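Local structure of glycerol kinase, putative (Plasmodium falciparum, 2W40) at residues G370-F373 against N374-R377; K421-M424 against Q425-D429. The protein probably catalyses the ATP-dependent phosphorylation of glycerol to sn-glycerol 3-phosphate. All coordinates share one frame; numbering follows the deposited sequence.

Interaction 1. Residues G370-F373 against N374-R377; sequences GMTF and NTER. With EDO (1,2-ethanediol), chain J.
Thr372 and Thr375 join through two hydrogen bonds at the ends of a type I beta turn, which takes the chain off strand 366-371 and toward helix 377-403. Thr375 N gives its hydrogen to Thr372 O (3.0 Å), the bond that closes the turn. The second bond runs the other way: Thr372 N donates to Thr375 OG1 at 3.0 Å, nearly straight at 169°, so both backbone polar atoms of Thr372 find a partner in the same residue. With OG1 anti to the carbonyl carbon of Thr375 (chi1 -53°), the hydroxyl turns back to the strand end while CG2 stays near Met371 CG, 4.1 Å away. Threonine fits here because one branch accepts a hydrogen bond and the other is a methyl beside an apolar neighbour; Met371 and Thr375 both pack on Val346 and Ile380.

Other polar atoms of the turn are satisfied by the second subunit. Asn374 ND2 is hydrogen-bonded to Cys39 O of that subunit, and Thr375 O accepts from its Lys323 NZ and Trp320 NE1; the ring of Phe373 meets that of Phe352 of the second subunit. Asn374 N, not part of the closing bond, instead donates to O1 of a 1,2-ethanediol at 3.0 Å, bent to 137°. This diol, probably left from the crystallisation liquor, bridges the interface, being hydrogen-bonded also to Gly43 N and Trp44 O of the second subunit. Its O2 lies at the edge of the Phe373 ring, near the ring plane and 3.4 Å from Phe373 CB.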
# COMPACT_ATOMS: atom_id res chain seq x y z
N GLY C 370 -5.51 -4.70 5.64
CA GLY C 370 -6.02 -6.03 5.37
C GLY C 370 -5.23 -6.93 4.50
O GLY C 370 -5.71 -8.03 4.15
N MET C 371 -4.00 -6.52 4.16
CA MET C 371 -3.18 -7.30 3.21
C MET C 371 -2.56 -8.57 3.84
O MET C 371 -2.16 -8.62 5.01
CB MET C 371 -2.09 -6.42 2.59
CG MET C 371 -2.57 -5.11 1.98
SD MET C 371 -1.33 -4.27 1.04
CE MET C 371 -0.27 -3.63 2.36
N THR C 372 -2.52 -9.59 2.99
CA THR C 372 -1.85 -10.82 3.22
C THR C 372 -0.84 -11.13 2.11
O THR C 372 -0.78 -10.40 1.09
CB THR C 372 -2.88 -12.00 3.39
OG1 THR C 372 -3.64 -12.20 2.19
CG2 THR C 372 -3.81 -11.75 4.67
N PHE C 373 -0.11 -12.26 2.25
CA PHE C 373 0.80 -12.66 1.18
C PHE C 373 0.06 -12.97 -0.16
O PHE C 373 0.64 -12.86 -1.26
CB PHE C 373 1.71 -13.77 1.56
CG PHE C 373 2.80 -13.40 2.50
CD1 PHE C 373 3.71 -12.43 2.19
CD2 PHE C 373 2.90 -14.05 3.72
CE1 PHE C 373 4.75 -12.07 3.12
CE2 PHE C 373 3.92 -13.70 4.61
CZ PHE C 373 4.84 -12.77 4.30
N ASN C 374 -1.20 -13.37 -0.04
CA ASN C 374 -2.07 -13.61 -1.21
C ASN C 374 -2.45 -12.33 -1.99
O ASN C 374 -2.78 -12.38 -3.18
CB ASN C 374 -3.29 -14.37 -0.74
CG ASN C 374 -4.34 -14.57 -1.86
OD1 ASN C 374 -5.34 -13.85 -1.85
ND2 ASN C 374 -4.04 -15.45 -2.87
N THR C 375 -2.40 -11.16 -1.28
CA THR C 375 -2.80 -9.86 -1.89
C THR C 375 -1.84 -9.53 -3.02
O THR C 375 -0.64 -9.63 -2.89
CB THR C 375 -2.79 -8.74 -0.84
OG1 THR C 375 -3.61 -9.17 0.27
CG2 THR C 375 -3.20 -7.34 -1.45
N GLU C 376 -2.43 -9.07 -4.14
CA GLU C 376 -1.75 -8.69 -5.34
C GLU C 376 -2.09 -7.27 -5.68
O GLU C 376 -3.02 -6.67 -5.14
CB GLU C 376 -2.23 -9.51 -6.55
CG GLU C 376 -2.15 -10.97 -6.36
CD GLU C 376 -1.95 -11.70 -7.63
OE1 GLU C 376 -2.00 -11.08 -8.75
OE2 GLU C 376 -1.73 -12.90 -7.50
N ARG C 377 -1.32 -6.72 -6.62
CA ARG C 377 -1.60 -5.36 -7.16
C ARG C 377 -3.07 -5.16 -7.48
O ARG C 377 -3.69 -4.13 -7.15
CB ARG C 377 -0.83 -5.14 -8.50
CG ARG C 377 0.54 -5.10 -8.42
CD ARG C 377 1.15 -4.63 -9.70
NE ARG C 377 1.01 -5.48 -10.88
CZ ARG C 377 1.15 -4.99 -12.11
NH1 ARG C 377 1.47 -3.69 -12.30
NH2 ARG C 377 1.04 -5.79 -13.20
C1 EDO J . -1.18 -16.23 1.89
O1 EDO J . -1.87 -15.17 2.24
C2 EDO J . -0.26 -16.47 3.07
O2 EDO J . 0.85 -16.91 2.38

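Interaction 2. Residues K421-M424 against Q425-D429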
# COMPACT_ATOMS: atom_id res chain seq x y z
N LYS C 421 -18.20 -1.24 -16.43
CA LYS C 421 -19.45 -1.82 -15.90
C LYS C 421 -19.34 -2.39 -14.49
O LYS C 421 -20.23 -2.13 -13.70
CB LYS C 421 -20.05 -2.91 -16.83
CG LYS C 421 -20.61 -2.34 -18.15
CD LYS C 421 -20.60 -3.44 -19.23
CE LYS C 421 -21.65 -3.25 -20.30
NZ LYS C 421 -22.41 -4.56 -20.57
N PRO C 422 -18.30 -3.21 -14.18
CA PRO C 422 -18.24 -3.65 -12.77
C PRO C 422 -18.05 -2.53 -11.77
O PRO C 422 -18.61 -2.57 -10.70
CB PRO C 422 -17.07 -4.62 -12.71
CG PRO C 422 -16.36 -4.44 -13.97
CD PRO C 422 -17.28 -3.89 -15.03
N PHE C 423 -17.33 -1.51 -12.15
CA PHE C 423 -17.23 -0.34 -11.26
C PHE C 423 -18.56 0.35 -11.05
O PHE C 423 -19.00 0.59 -9.88
CB PHE C 423 -16.21 0.66 -11.87
CG PHE C 423 -16.03 1.91 -11.06
CD1 PHE C 423 -15.52 1.89 -9.77
CD2 PHE C 423 -16.42 3.14 -11.58
CE1 PHE C 423 -15.34 3.09 -9.00
CE2 PHE C 423 -16.27 4.29 -10.80
CZ PHE C 423 -15.69 4.28 -9.54
N MET C 424 -19.27 0.65 -12.15
CA MET C 424 -20.57 1.32 -12.02
C MET C 424 -21.57 0.43 -11.27
O MET C 424 -22.41 0.91 -10.47
CB MET C 424 -21.05 1.70 -13.41
CG MET C 424 -20.27 2.84 -14.07
SD MET C 424 -19.85 4.25 -12.85
CE MET C 424 -21.44 4.85 -12.80
N GLN C 425 -21.50 -0.90 -11.48
CA GLN C 425 -22.41 -1.80 -10.76
C GLN C 425 -22.13 -1.74 -9.23
O GLN C 425 -23.03 -1.67 -8.45
CB GLN C 425 -22.28 -3.21 -11.31
CG GLN C 425 -23.31 -4.14 -10.66
CD GLN C 425 -24.76 -3.73 -10.92
OE1 GLN C 425 -25.19 -3.76 -12.07
NE2 GLN C 425 -25.48 -3.40 -9.91
N PHE C 426 -20.84 -1.73 -8.89
CA PHE C 426 -20.44 -1.63 -7.46
C PHE C 426 -20.91 -0.30 -6.87
O PHE C 426 -21.40 -0.27 -5.75
CB PHE C 426 -18.94 -1.76 -7.31
CG PHE C 426 -18.50 -1.87 -5.92
CD1 PHE C 426 -18.56 -3.06 -5.23
CD2 PHE C 426 -18.03 -0.78 -5.20
CE1 PHE C 426 -18.16 -3.19 -3.95
CE2 PHE C 426 -17.66 -0.93 -3.88
CZ PHE C 426 -17.71 -2.13 -3.28
N ASN C 427 -20.77 0.79 -7.62
CA ASN C 427 -21.29 2.09 -7.15
C ASN C 427 -22.79 2.03 -6.90
O ASN C 427 -23.30 2.42 -5.87
CB ASN C 427 -20.99 3.23 -8.18
CG ASN C 427 -19.59 3.81 -8.01
OD1 ASN C 427 -19.45 4.94 -7.53
ND2 ASN C 427 -18.56 3.05 -8.38
N SER C 428 -23.53 1.46 -7.88
CA SER C 428 -25.00 1.39 -7.75
C SER C 428 -25.40 0.53 -6.57
O SER C 428 -26.27 0.95 -5.78
CB SER C 428 -25.65 0.84 -9.02
OG SER C 428 -27.06 0.82 -8.86
N ASP C 429 -24.67 -0.61 -6.40
CA ASP C 429 -24.85 -1.52 -5.30
C ASP C 429 -24.61 -0.79 -3.93
O ASP C 429 -25.47 -0.79 -3.00
CB ASP C 429 -23.92 -2.68 -5.39
CG ASP C 429 -24.28 -3.69 -6.41
OD1 ASP C 429 -25.39 -3.61 -7.00
OD2 ASP C 429 -23.43 -4.61 -6.62
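The side-chain amide of Asn427 reaches back one helical turn to Phe423, where its nitrogen does two things. Asn427 ND2 donates to Phe423 O at 2.9 Å, and it also sits over the centre of the Phe423 ring, 3.2 Å above the plane. Ring and amide planes are 69° apart, so the nitrogen end of the amide, and not its flat face, is presented to the aromatic face. Two torsions bring this about: CG of Phe423 is anti to the backbone N (chi1 180°), while CG of Asn427 lies beside its own N (chi1 -84°). Phe423 O is gripped twice, by Asn427 N at 2.9 Å nearly along the C=O axis and by ND2 from above the carbonyl plane. Asparagine suits the place because its short amide can donate through ND2 and accept through OD1, here from Tyr268 OH.

This is helix 421-431, the crossover of a beta-alpha-beta unit between parallel strands 411-414 and 435-438 in the C-terminal actin-like ATPase domain. Proline suits position 422 in the first turn, where no backbone N-H is needed for an i to i-4 bond within the helix. Buried Met424, bent at chi2 and chi3, packs its flexible chain on Phe476. Gln425 bends at chi2, bringing NE2 to Asp429 OD1, 2.9 Å away; NE2 is also hydrogen-bonded to His477 O.

Overall arrangement
Both contacts belong to the C-terminal FGGY domain and lie on the same side of the chain's centre, with interaction 1 first along the sequence. The centres of interactions 1 and 2 are about 23 Å apart and the nearest atoms of the two about 14 Å, so they do not touch. Helix 377-403 connects them: it begins at Arg377 of interaction 1 and farther along carries Arg382, Glu386, Ala389 and Leu392, on which Phe426 and Asn427 of interaction 2 rest. Their settings differ. Residues 370-377 lie at the subunit interface, away from the annotated sites, whereas the start of 421-429 lies beside the nucleotide site, which holds no ADP in this chain: the Pro422 side chain is about 4 Å from that of Ser334, an ADP-binding residue.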